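Local coordinates for extracellular solute-binding protein, family 3 (Methylophaga aminisulfidivorans MP, PDB 5SV6) that is of unknown function but has a periplasmic binding protein-like architecture and is probably associated with the methanol dehydrogenase (MDH) system, at residues Ile156-Pro161 with Ile183-Arg188; Ser53-Tyr58 with Asp88-Phe93; Ile131-Lys136 with Ser202-Gly207; Pro146-Met151 with Ala209-Ile214. All coordinates share one frame; numbering follows the deposited sequence.

Interaction 1 (Ile156-Pro161 with Ile183-Arg188); sequences IVPGSP and IGFKSR
Pro-158 and Ile-183 meet tip to tip where a type II beta turn, Val-157 to Ser-160, links strand 154-156 to helix 161-168 in this periplasmic binding protein-like alpha/beta fold. The tight part is small and apolar. Pro-158 CD rests on Ile-183 CG1 at 3.5 Å, with Ile-183 CG2 somewhat farther from the same ring carbon at 4.1 Å. The isoleucine carries CG1 beside its backbone N and anti to its carbonyl carbon (chi1 -55°), which brings this longer branch up to the proline ring and its methyl end near the backbone of Ile-156. Thr-179 and Met-180 of helix 172-180 also touch the Pro-158 ring, so the proline is packed against both the helix and the loop that follows it.

The other side is loose. Phe-185 is exposed, and its ring meets Pro-158 only at long range and obliquely, CZ lying 4.5 Å from Pro-158 CG; the ring also leans on Met-180. Beyond it the chain runs away from the turn. At the inner end of the contact, the CD1 methyl of Ile-183 sits 3.9 Å from the carbonyl oxygen O of Ile-156.

Interaction 2 (Ser53-Tyr58 with Asp88-Phe93); sequences SDEMPY and DKAAIF
The carboxylate of Glu-55 lies against the backbone of Ala-90 and Ala-91. Ala-91 N donates to Glu-55 OE1 (2.9 Å) along a nearly straight path, 169° at the hydrogen, but from above the carboxylate plane, 60° out of it. With CG anti to its backbone N (chi1 -177°) and the chain bent at chi2, the glutamate reaches across and turns one face of the carboxylate to Ala-91, whose CB lies 3.6 Å from Glu-55 CD. Its second oxygen, OE2, takes a bond from a water at 2.7 Å, and that water accepts from Ile-92 N. The two oxygens thus serve successive N-H groups of the turn closed by Phe-93 N to Ala-90 O, one directly and one through water. With a leucine in place of Glu-55, the N-H of Ala-91 would probably lose its acceptor and the bridging water its hold on the strand.

Nearer the start of the segments, another water donates to Lys-89 O and accepts, weakly, from Asp-54 N. Ser-53 OG is 3.8 Å from Asp-88 OD1, while its hydrogen bond goes to the carbonyl of Ser-87. Both segments follow the C-terminal ends of the neighbouring parallel strands 47-52 and 82-87, the edge where alpha/beta lobes of periplasmic binding proteins characteristically place their cleft-facing loops.

Interaction 3 (Ile131-Lys136 with Ser202-Gly207); sequences IYPADK and SEVVSG
Ile-131 and Val-204 touch where helix 197-206 packs on the mixed beta sheet of the fold, a helix-on-sheet layer characteristic of alpha/beta lobes in periplasmic binding proteins. Strand 131-133 and helix 202-206 run nearly parallel, their axes 8.0 Å apart at an angle of 20°. A single helix residue, Val-204, carries the contact and meets three successive strand residues.

At Ile-131 the carbonyl oxygen is touched rather than the side chain: Val-204 CG2 approaches Ile-131 O at 3.7 Å, and CG1 stands almost as close. The isoleucine side chain instead reaches Ala-219 and Val-223 of helix 216-224. Tyr-132 offers its backbone to the helix, its CA 3.8 Å from Val-204 CG1, and its side chain touches Val-233 and Ile-211. Pro-133 comes last, its ring crossing Val-204 obliquely. Beyond Pro-133 the chain leaves the helix.

Because CG1 of Val-204 lies anti to its backbone N (chi1 180°), that methyl faces the strand backbone between Tyr-132 and Pro-133, and the contact ends with Val-204 CG1 set 3.9 Å from Pro-133 CD.

Interaction 4 (Pro146-Met151 with Ala209-Ile214); sequences PALKDM and ADIAHI
Leu-148 and Met-151, the latter a selenomethionine in this crystal, form the apolar part of the contact with Ile-211. Leu-148 crosses the isoleucine at about a right angle, its CD2 methyl on Ile-211 CD1 at 3.8 Å. Met-151 crosses Ile-211 in the same manner, but lower on the side chain, with SE 3.8 Å from the CG2 branch. Its chain is extended beyond CG (chi2 173°), which carries the selenium past Asp-210 to the isoleucine. Ile-140 touches Leu-148, Met-151 and Ile-211 alike, and Phe-130 of strand 118-133 lies against both Leu-148 and Ile-211.

The second kind of contact joins apolar and charged groups. Met-151 and Asp-210 slide past each other in opposite directions, CB of Met-151 lying 3.6 Å from Asp-210 OD2 and its CG 3.7 Å from Asp-210 CB. The polar duty of OD2 lies elsewhere: it accepts from the backbone N-H groups of Ser-152 and Lys-153, just beyond the short helix. With an alanine here instead of Asp-210, those two N-H groups would probably be left without their acceptor and Met-151 CB would lose the carboxylate beside it.

The aspartate thus gives its methylene to packing and one oxygen to two amides, an environment that probably favours its charged form, and the same oxygen ties Asp-210 to the residues that lead into strand 154-156.

How the interactions relate
From the N terminus, interaction 2 closes first, joining the loops after strands 47-52 and 82-87 across 29 residues, before any other contact opens. The remaining three interlock. Interaction 3 opens at 131-136 and interaction 4 at 146-151; both close later, at 202-207 and 209-214, so they cross. Interaction 1 is nested inside both loops. Interactions 3 and 4 touch directly: Ile-131 N probably bonds to Ala-212 O between neighbouring strands, and Glu-203 O to Ala-209 N where helix gives way to strand. Interaction 1 touches only interaction 4, where Ile-156 packs on the backbone oxygen of His-213. Interaction 2 stands apart, about 14 Å from interaction 1 between centres.

Interaction 1 (Ile156-Pro161 with Ile183-Arg188)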
loop_
_atom_site.group_PDB
_atom_site.type_symbol
_atom_site.label_atom_id
_atom_site.label_comp_id
_atom_site.label_asym_id
_atom_site.label_seq_id
_atom_site.Cartn_x
_atom_site.Cartn_y
_atom_site.Cartn_z
ATOM N N ILE A 156 2.674 8.370 10.037
ATOM C CA ILE A 156 2.154 8.419 8.669
ATOM C C ILE A 156 3.251 8.440 7.600
ATOM O O ILE A 156 4.427 8.670 7.896
ATOM C CB ILE A 156 1.245 9.646 8.433
ATOM C CG1 ILE A 156 2.069 10.939 8.499
ATOM C CG2 ILE A 156 0.078 9.661 9.437
ATOM C CD1 ILE A 156 1.411 12.115 7.814
ATOM N N VAL A 157 2.845 8.210 6.356
ATOM C CA VAL A 157 3.757 8.281 5.222
ATOM C C VAL A 157 3.576 9.604 4.480
ATOM O O VAL A 157 2.473 9.932 4.036
ATOM C CB VAL A 157 3.524 7.103 4.249
ATOM C CG1 VAL A 157 4.477 7.183 3.056
ATOM C CG2 VAL A 157 3.681 5.773 4.971
ATOM N N PRO A 158 4.660 10.378 4.346
ATOM C CA PRO A 158 4.588 11.670 3.651
ATOM C C PRO A 158 4.170 11.493 2.195
ATOM O O PRO A 158 4.535 10.500 1.574
ATOM C CB PRO A 158 6.024 12.195 3.739
ATOM C CG PRO A 158 6.614 11.486 4.926
ATOM C CD PRO A 158 5.997 10.120 4.912
ATOM N N GLY A 159 3.395 12.437 1.671
ATOM C CA GLY A 159 2.918 12.360 0.301
ATOM C C GLY A 159 1.667 11.521 0.122
ATOM O O GLY A 159 1.144 11.403 -0.997
ATOM N N SER A 160 1.189 10.927 1.214
ATOM C CA SER A 160 -0.027 10.122 1.174
ATOM C C SER A 160 -1.229 11.000 1.577
ATOM O O SER A 160 -1.041 12.110 2.073
ATOM C CB SER A 160 0.118 8.910 2.110
ATOM O OG SER A 160 0.192 9.316 3.464
ATOM N N PRO A 161 -2.467 10.506 1.370
ATOM C CA PRO A 161 -3.626 11.289 1.826
ATOM C C PRO A 161 -3.577 11.578 3.329
ATOM O O PRO A 161 -4.194 12.544 3.776
ATOM C CB PRO A 161 -4.818 10.383 1.503
ATOM C CG PRO A 161 -4.332 9.476 0.415
ATOM C CD PRO A 161 -2.875 9.260 0.695
ATOM N N ILE A 183 10.858 8.122 8.458
ATOM C CA ILE A 183 10.815 7.833 7.026
ATOM C C ILE A 183 12.173 8.128 6.395
ATOM O O ILE A 183 12.766 9.175 6.649
ATOM C CB ILE A 183 9.712 8.658 6.313
ATOM C CG1 ILE A 183 8.342 8.433 6.975
ATOM C CG2 ILE A 183 9.656 8.317 4.822
ATOM C CD1 ILE A 183 7.869 6.966 6.980
ATOM N N GLY A 184 12.666 7.204 5.579
ATOM C CA GLY A 184 13.949 7.392 4.925
ATOM C C GLY A 184 13.841 8.256 3.685
ATOM O O GLY A 184 12.827 8.219 2.976
ATOM N N PHE A 185 14.873 9.057 3.427
ATOM C CA PHE A 185 14.948 9.805 2.175
ATOM C C PHE A 185 16.300 9.583 1.514
ATOM O O PHE A 185 17.270 9.199 2.174
ATOM C CB PHE A 185 14.737 11.304 2.402
ATOM C CG PHE A 185 13.327 11.673 2.764
ATOM C CD1 PHE A 185 12.869 11.522 4.063
ATOM C CD2 PHE A 185 12.463 12.187 1.807
ATOM C CE1 PHE A 185 11.570 11.868 4.399
ATOM C CE2 PHE A 185 11.168 12.541 2.137
ATOM C CZ PHE A 185 10.721 12.378 3.433
ATOM N N LYS A 186 16.360 9.845 0.213
ATOM C CA LYS A 186 17.594 9.668 -0.539
ATOM C C LYS A 186 18.675 10.651 -0.077
ATOM O O LYS A 186 18.386 11.804 0.264
ATOM C CB LYS A 186 17.332 9.814 -2.035
ATOM C CG LYS A 186 18.398 9.183 -2.929
ATOM C CD LYS A 186 17.993 9.297 -4.402
ATOM C CE LYS A 186 18.993 8.618 -5.323
ATOM N NZ LYS A 186 18.506 8.623 -6.741
ATOM N N SER A 187 19.913 10.169 -0.053
ATOM C CA SER A 187 21.081 10.990 0.254
ATOM C C SER A 187 22.265 10.303 -0.398
ATOM O O SER A 187 22.108 9.223 -0.983
ATOM C CB SER A 187 21.305 11.085 1.763
ATOM O OG SER A 187 21.759 9.849 2.297
ATOM N N ARG A 188 23.449 10.901 -0.297
ATOM C CA ARG A 188 24.648 10.233 -0.800
ATOM C C ARG A 188 24.857 8.886 -0.107
ATOM O O ARG A 188 25.381 7.951 -0.709
ATOM C CB ARG A 188 25.898 11.103 -0.634
ATOM C CG ARG A 188 26.223 11.437 0.790
ATOM C CD ARG A 188 27.550 12.157 0.904
ATOM N NE ARG A 188 27.916 12.341 2.299
ATOM C CZ ARG A 188 28.674 11.496 2.990
ATOM N NH1 ARG A 188 29.150 10.405 2.402
ATOM N NH2 ARG A 188 28.953 11.743 4.269
#

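Interaction 2 (Ser53-Tyr58 with Asp88-Phe93)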
loop_
_atom_site.group_PDB
_atom_site.type_symbol
_atom_site.label_atom_id
_atom_site.label_comp_id
_atom_site.label_asym_id
_atom_site.label_seq_id
_atom_site.Cartn_x
_atom_site.Cartn_y
_atom_site.Cartn_z
ATOM N N SER A 53 12.888 -6.263 -4.695
ATOM C CA SER A 53 13.572 -7.320 -3.964
ATOM C C SER A 53 13.508 -7.133 -2.436
ATOM O O SER A 53 13.889 -8.023 -1.689
ATOM C CB SER A 53 15.012 -7.461 -4.456
ATOM O OG SER A 53 15.764 -6.312 -4.120
ATOM N N ASP A 54 13.012 -5.992 -1.972
ATOM C CA ASP A 54 12.971 -5.725 -0.531
ATOM C C ASP A 54 11.866 -4.738 -0.192
ATOM O O ASP A 54 12.141 -3.598 0.189
ATOM C CB ASP A 54 14.317 -5.174 -0.035
ATOM C CG ASP A 54 14.430 -5.183 1.493
ATOM O OD1 ASP A 54 13.784 -6.038 2.138
ATOM O OD2 ASP A 54 15.166 -4.337 2.050
ATOM N N GLU A 55 10.614 -5.152 -0.359
ATOM C CA GLU A 55 9.508 -4.260 -0.012
ATOM C C GLU A 55 8.329 -5.034 0.579
ATOM O O GLU A 55 7.244 -5.073 0.010
ATOM C CB GLU A 55 9.070 -3.399 -1.206
ATOM C CG GLU A 55 7.959 -2.407 -0.855
ATOM C CD GLU A 55 8.208 -0.995 -1.328
ATOM O OE1 GLU A 55 9.361 -0.661 -1.681
ATOM O OE2 GLU A 55 7.228 -0.215 -1.332
HETATM N N MSE A 56 8.569 -5.672 1.717
HETATM C CA MSE A 56 7.517 -6.375 2.424
HETATM C C MSE A 56 6.509 -5.338 2.911
HETATM O O MSE A 56 6.881 -4.189 3.174
HETATM C CB MSE A 56 8.110 -7.184 3.587
HETATM C CG MSE A 56 8.952 -8.354 3.129
HETATM SE SE MSE A 56 7.911 -9.606 2.051
HETATM C CE MSE A 56 7.100 -10.697 3.454
ATOM N N PRO A 57 5.232 -5.729 3.029
ATOM C CA PRO A 57 4.745 -7.105 2.836
ATOM C C PRO A 57 4.377 -7.427 1.382
ATOM O O PRO A 57 3.912 -8.530 1.116
ATOM C CB PRO A 57 3.502 -7.154 3.731
ATOM C CG PRO A 57 2.944 -5.742 3.640
ATOM C CD PRO A 57 4.157 -4.821 3.481
ATOM N N TYR A 58 4.592 -6.484 0.467
ATOM C CA TYR A 58 4.262 -6.702 -0.936
ATOM C C TYR A 58 5.114 -7.776 -1.592
ATOM O O TYR A 58 4.588 -8.661 -2.268
ATOM C CB TYR A 58 4.425 -5.414 -1.758
ATOM C CG TYR A 58 3.609 -4.218 -1.308
ATOM C CD1 TYR A 58 4.168 -3.241 -0.496
ATOM C CD2 TYR A 58 2.306 -4.039 -1.735
ATOM C CE1 TYR A 58 3.447 -2.132 -0.110
ATOM C CE2 TYR A 58 1.570 -2.931 -1.345
ATOM C CZ TYR A 58 2.145 -1.988 -0.532
ATOM O OH TYR A 58 1.413 -0.881 -0.157
ATOM N N ASP A 88 16.227 -3.206 -7.117
ATOM C CA ASP A 88 16.815 -2.906 -5.824
ATOM C C ASP A 88 16.250 -1.617 -5.271
ATOM O O ASP A 88 16.545 -1.232 -4.144
ATOM C CB ASP A 88 18.332 -2.799 -5.955
ATOM C CG ASP A 88 18.939 -4.044 -6.534
ATOM O OD1 ASP A 88 18.894 -5.086 -5.848
ATOM O OD2 ASP A 88 19.450 -3.987 -7.674
ATOM N N LYS A 89 15.451 -0.940 -6.083
ATOM C CA LYS A 89 14.798 0.286 -5.661
ATOM C C LYS A 89 13.440 -0.029 -5.028
ATOM O O LYS A 89 12.941 -1.154 -5.126
ATOM C CB LYS A 89 14.618 1.238 -6.847
ATOM C CG LYS A 89 15.908 1.611 -7.585
ATOM C CD LYS A 89 16.632 2.767 -6.914
ATOM C CE LYS A 89 15.915 4.092 -7.124
ATOM N NZ LYS A 89 16.326 4.792 -8.385
ATOM N N ALA A 90 12.855 0.971 -4.382
ATOM C CA ALA A 90 11.539 0.845 -3.777
ATOM C C ALA A 90 10.522 0.530 -4.869
ATOM O O ALA A 90 10.728 0.899 -6.019
ATOM C CB ALA A 90 11.174 2.136 -3.073
ATOM N N ALA A 91 9.428 -0.138 -4.507
ATOM C CA ALA A 91 8.416 -0.547 -5.487
ATOM C C ALA A 91 7.790 0.633 -6.234
ATOM O O ALA A 91 7.329 0.489 -7.369
ATOM C CB ALA A 91 7.325 -1.405 -4.820
ATOM N N ILE A 92 7.779 1.805 -5.612
ATOM C CA ILE A 92 7.219 2.986 -6.264
ATOM C C ILE A 92 7.933 3.325 -7.588
ATOM O O ILE A 92 7.361 4.009 -8.442
ATOM C CB ILE A 92 7.176 4.217 -5.296
ATOM C CG1 ILE A 92 6.250 5.317 -5.831
ATOM C CG2 ILE A 92 8.578 4.755 -5.024
ATOM C CD1 ILE A 92 6.104 6.513 -4.889
ATOM N N PHE A 93 9.154 2.816 -7.772
ATOM C CA PHE A 93 9.925 3.025 -9.011
ATOM C C PHE A 93 9.797 1.920 -10.069
ATOM O O PHE A 93 10.441 1.989 -11.120
ATOM C CB PHE A 93 11.417 3.195 -8.698
ATOM C CG PHE A 93 11.725 4.404 -7.877
ATOM C CD1 PHE A 93 12.175 4.275 -6.571
ATOM C CD2 PHE A 93 11.542 5.675 -8.397
ATOM C CE1 PHE A 93 12.448 5.391 -5.802
ATOM C CE2 PHE A 93 11.817 6.801 -7.630
ATOM C CZ PHE A 93 12.269 6.658 -6.335
HETATM O O HOH W 1 13.464 -3.475 -3.160
HETATM O O HOH W 2 7.724 2.077 -2.751
#

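Interaction 3 (Ile131-Lys136 with Ser202-Gly207)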
loop_
_atom_site.group_PDB
_atom_site.type_symbol
_atom_site.label_atom_id
_atom_site.label_comp_id
_atom_site.label_asym_id
_atom_site.label_seq_id
_atom_site.Cartn_x
_atom_site.Cartn_y
_atom_site.Cartn_z
ATOM N N ILE A 131 -4.868 3.184 12.959
ATOM C CA ILE A 131 -4.377 2.045 13.709
ATOM C C ILE A 131 -3.962 2.516 15.100
ATOM O O ILE A 131 -3.068 3.347 15.231
ATOM C CB ILE A 131 -3.194 1.390 12.975
ATOM C CG1 ILE A 131 -3.682 0.768 11.657
ATOM C CG2 ILE A 131 -2.521 0.342 13.865
ATOM C CD1 ILE A 131 -2.574 0.431 10.652
ATOM N N TYR A 132 -4.617 1.986 16.132
ATOM C CA TYR A 132 -4.417 2.450 17.499
ATOM C C TYR A 132 -4.680 1.326 18.510
ATOM O O TYR A 132 -5.252 0.296 18.149
ATOM C CB TYR A 132 -5.303 3.680 17.777
ATOM C CG TYR A 132 -6.770 3.497 17.475
ATOM C CD1 TYR A 132 -7.267 3.728 16.206
ATOM C CD2 TYR A 132 -7.663 3.116 18.471
ATOM C CE1 TYR A 132 -8.618 3.564 15.922
ATOM C CE2 TYR A 132 -9.010 2.950 18.203
ATOM C CZ TYR A 132 -9.482 3.178 16.929
ATOM O OH TYR A 132 -10.825 3.020 16.655
ATOM N N PRO A 133 -4.249 1.500 19.777
ATOM C CA PRO A 133 -4.413 0.371 20.700
ATOM C C PRO A 133 -5.875 0.089 21.008
ATOM O O PRO A 133 -6.655 1.022 21.189
ATOM C CB PRO A 133 -3.688 0.840 21.972
ATOM C CG PRO A 133 -2.712 1.856 21.496
ATOM C CD PRO A 133 -3.448 2.579 20.383
ATOM N N ALA A 134 -6.242 -1.184 21.034
ATOM C CA ALA A 134 -7.607 -1.550 21.363
ATOM C C ALA A 134 -7.761 -1.457 22.871
ATOM O O ALA A 134 -6.760 -1.403 23.598
ATOM C CB ALA A 134 -7.917 -2.954 20.872
ATOM N N ASP A 135 -9.006 -1.418 23.334
ATOM C CA ASP A 135 -9.320 -1.495 24.759
ATOM C C ASP A 135 -8.809 -0.299 25.566
ATOM O O ASP A 135 -8.608 -0.401 26.780
ATOM C CB ASP A 135 -8.787 -2.804 25.361
ATOM C CG ASP A 135 -9.292 -4.034 24.626
ATOM O OD1 ASP A 135 -10.523 -4.163 24.463
ATOM O OD2 ASP A 135 -8.455 -4.861 24.193
ATOM N N LYS A 136 -8.593 0.829 24.895
ATOM C CA LYS A 136 -8.193 2.046 25.588
ATOM C C LYS A 136 -9.319 3.066 25.553
ATOM O O LYS A 136 -9.120 4.231 25.886
ATOM C CB LYS A 136 -6.922 2.633 24.979
ATOM C CG LYS A 136 -5.748 1.677 24.997
ATOM C CD LYS A 136 -5.273 1.404 26.420
ATOM C CE LYS A 136 -4.173 0.353 26.436
ATOM N NZ LYS A 136 -4.720 -1.012 26.185
ATOM N N SER A 202 4.816 -0.696 14.618
ATOM C CA SER A 202 5.586 -0.878 15.846
ATOM C C SER A 202 5.570 0.350 16.753
ATOM O O SER A 202 5.596 0.226 17.976
ATOM C CB SER A 202 7.024 -1.267 15.513
ATOM O OG SER A 202 7.060 -2.614 15.083
ATOM N N GLU A 203 5.536 1.533 16.144
ATOM C CA GLU A 203 5.480 2.794 16.889
ATOM C C GLU A 203 4.191 2.910 17.704
ATOM O O GLU A 203 4.181 3.486 18.791
ATOM C CB GLU A 203 5.583 3.974 15.928
ATOM C CG GLU A 203 6.956 4.145 15.318
ATOM C CD GLU A 203 7.985 4.564 16.344
ATOM O OE1 GLU A 203 7.895 5.703 16.845
ATOM O OE2 GLU A 203 8.874 3.750 16.663
ATOM N N VAL A 204 3.104 2.375 17.163
ATOM C CA VAL A 204 1.835 2.343 17.885
ATOM C C VAL A 204 1.908 1.330 19.024
ATOM O O VAL A 204 1.532 1.626 20.156
ATOM C CB VAL A 204 0.654 1.998 16.964
ATOM C CG1 VAL A 204 -0.666 1.967 17.768
ATOM C CG2 VAL A 204 0.562 2.999 15.808
ATOM N N VAL A 205 2.409 0.140 18.721
ATOM C CA VAL A 205 2.596 -0.890 19.742
ATOM C C VAL A 205 3.436 -0.372 20.911
ATOM O O VAL A 205 3.128 -0.645 22.077
ATOM C CB VAL A 205 3.241 -2.154 19.144
ATOM C CG1 VAL A 205 3.695 -3.110 20.239
ATOM C CG2 VAL A 205 2.276 -2.827 18.182
ATOM N N SER A 206 4.473 0.397 20.595
ATOM C CA SER A 206 5.383 0.927 21.608
ATOM C C SER A 206 4.810 2.133 22.344
ATOM O O SER A 206 5.290 2.498 23.420
ATOM C CB SER A 206 6.724 1.312 20.980
ATOM O OG SER A 206 6.646 2.573 20.325
ATOM N N GLY A 207 3.795 2.766 21.761
ATOM C CA GLY A 207 3.195 3.932 22.375
ATOM C C GLY A 207 3.894 5.228 22.012
ATOM O O GLY A 207 3.464 6.307 22.425
#

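Interaction 4 (Pro146-Met151 with Ala209-Ile214)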
loop_
_atom_site.group_PDB
_atom_site.type_symbol
_atom_site.label_atom_id
_atom_site.label_comp_id
_atom_site.label_asym_id
_atom_site.label_seq_id
_atom_site.Cartn_x
_atom_site.Cartn_y
_atom_site.Cartn_z
ATOM N N PRO A 146 -12.974 14.034 17.305
ATOM C CA PRO A 146 -12.352 14.951 18.264
ATOM C C PRO A 146 -11.158 14.328 18.988
ATOM O O PRO A 146 -10.258 15.062 19.393
ATOM C CB PRO A 146 -13.492 15.251 19.243
ATOM C CG PRO A 146 -14.735 15.074 18.422
ATOM C CD PRO A 146 -14.425 13.898 17.532
ATOM N N ALA A 147 -11.145 13.002 19.133
ATOM C CA ALA A 147 -10.014 12.307 19.752
ATOM C C ALA A 147 -8.670 12.615 19.083
ATOM O O ALA A 147 -7.654 12.748 19.762
ATOM C CB ALA A 147 -10.263 10.794 19.784
ATOM N N LEU A 148 -8.665 12.720 17.757
ATOM C CA LEU A 148 -7.437 13.004 17.013
ATOM C C LEU A 148 -6.838 14.355 17.424
ATOM O O LEU A 148 -5.625 14.547 17.373
ATOM C CB LEU A 148 -7.700 12.967 15.498
ATOM C CG LEU A 148 -8.158 11.627 14.900
ATOM C CD1 LEU A 148 -8.800 11.836 13.530
ATOM C CD2 LEU A 148 -7.001 10.629 14.803
ATOM N N LYS A 149 -7.701 15.281 17.845
ATOM C CA LYS A 149 -7.282 16.611 18.299
ATOM C C LYS A 149 -6.463 16.591 19.592
ATOM O O LYS A 149 -5.672 17.498 19.858
ATOM C CB LYS A 149 -8.512 17.504 18.500
ATOM C CG LYS A 149 -8.831 18.439 17.351
ATOM C CD LYS A 149 -9.156 17.686 16.075
ATOM C CE LYS A 149 -9.850 18.596 15.069
ATOM N NZ LYS A 149 -9.190 19.934 15.043
ATOM N N ASP A 150 -6.661 15.561 20.405
ATOM C CA ASP A 150 -5.926 15.437 21.650
ATOM C C ASP A 150 -4.592 14.708 21.464
ATOM O O ASP A 150 -3.837 14.539 22.419
ATOM C CB ASP A 150 -6.781 14.725 22.706
ATOM C CG ASP A 150 -8.138 15.398 22.912
ATOM O OD1 ASP A 150 -8.226 16.620 22.675
ATOM O OD2 ASP A 150 -9.112 14.712 23.309
HETATM N N MSE A 151 -4.304 14.271 20.241
HETATM C CA MSE A 151 -3.067 13.543 19.973
HETATM C C MSE A 151 -2.012 14.449 19.339
HETATM O O MSE A 151 -2.341 15.492 18.778
HETATM C CB MSE A 151 -3.339 12.337 19.079
HETATM C CG MSE A 151 -4.309 11.331 19.684
HETATM SE SE MSE A 151 -4.759 9.935 18.403
HETATM C CE MSE A 151 -5.462 8.592 19.639
ATOM N N ALA A 209 3.945 6.399 19.058
ATOM C CA ALA A 209 2.931 7.057 18.250
ATOM C C ALA A 209 1.592 6.946 18.962
ATOM O O ALA A 209 1.245 5.887 19.473
ATOM C CB ALA A 209 2.850 6.433 16.855
ATOM N N ASP A 210 0.841 8.041 19.014
ATOM C CA ASP A 210 -0.534 7.969 19.502
ATOM C C ASP A 210 -1.378 7.118 18.566
ATOM O O ASP A 210 -2.326 6.447 18.990
ATOM C CB ASP A 210 -1.133 9.373 19.579
ATOM C CG ASP A 210 -0.459 10.226 20.618
ATOM O OD1 ASP A 210 -0.338 9.750 21.761
ATOM O OD2 ASP A 210 -0.047 11.358 20.289
ATOM N N ILE A 211 -1.028 7.150 17.280
ATOM C CA ILE A 211 -1.855 6.522 16.250
ATOM C C ILE A 211 -1.098 6.476 14.932
ATOM O O ILE A 211 -0.176 7.255 14.716
ATOM C CB ILE A 211 -3.170 7.316 16.054
ATOM C CG1 ILE A 211 -4.214 6.497 15.287
ATOM C CG2 ILE A 211 -2.892 8.661 15.377
ATOM C CD1 ILE A 211 -5.597 7.142 15.258
ATOM N N ALA A 212 -1.470 5.539 14.064
ATOM C CA ALA A 212 -0.927 5.515 12.717
ATOM C C ALA A 212 -2.076 5.642 11.745
ATOM O O ALA A 212 -3.219 5.306 12.067
ATOM C CB ALA A 212 -0.149 4.216 12.454
ATOM N N HIS A 213 -1.777 6.156 10.560
ATOM C CA HIS A 213 -2.750 6.160 9.478
ATOM C C HIS A 213 -1.977 5.682 8.267
ATOM O O HIS A 213 -1.102 6.391 7.762
ATOM C CB HIS A 213 -3.348 7.554 9.274
ATOM C CG HIS A 213 -4.492 7.587 8.309
ATOM N ND1 HIS A 213 -4.366 8.053 7.019
ATOM C CD2 HIS A 213 -5.787 7.216 8.450
ATOM C CE1 HIS A 213 -5.536 7.980 6.409
ATOM N NE2 HIS A 213 -6.414 7.465 7.252
ATOM N N ILE A 214 -2.282 4.460 7.837
ATOM C CA ILE A 214 -1.429 3.702 6.921
ATOM C C ILE A 214 -2.303 3.018 5.890
ATOM O O ILE A 214 -3.404 2.581 6.211
ATOM C CB ILE A 214 -0.669 2.559 7.675
ATOM C CG1 ILE A 214 0.070 3.095 8.893
ATOM C CG2 ILE A 214 0.314 1.822 6.758
ATOM C CD1 ILE A 214 1.065 4.166 8.523
#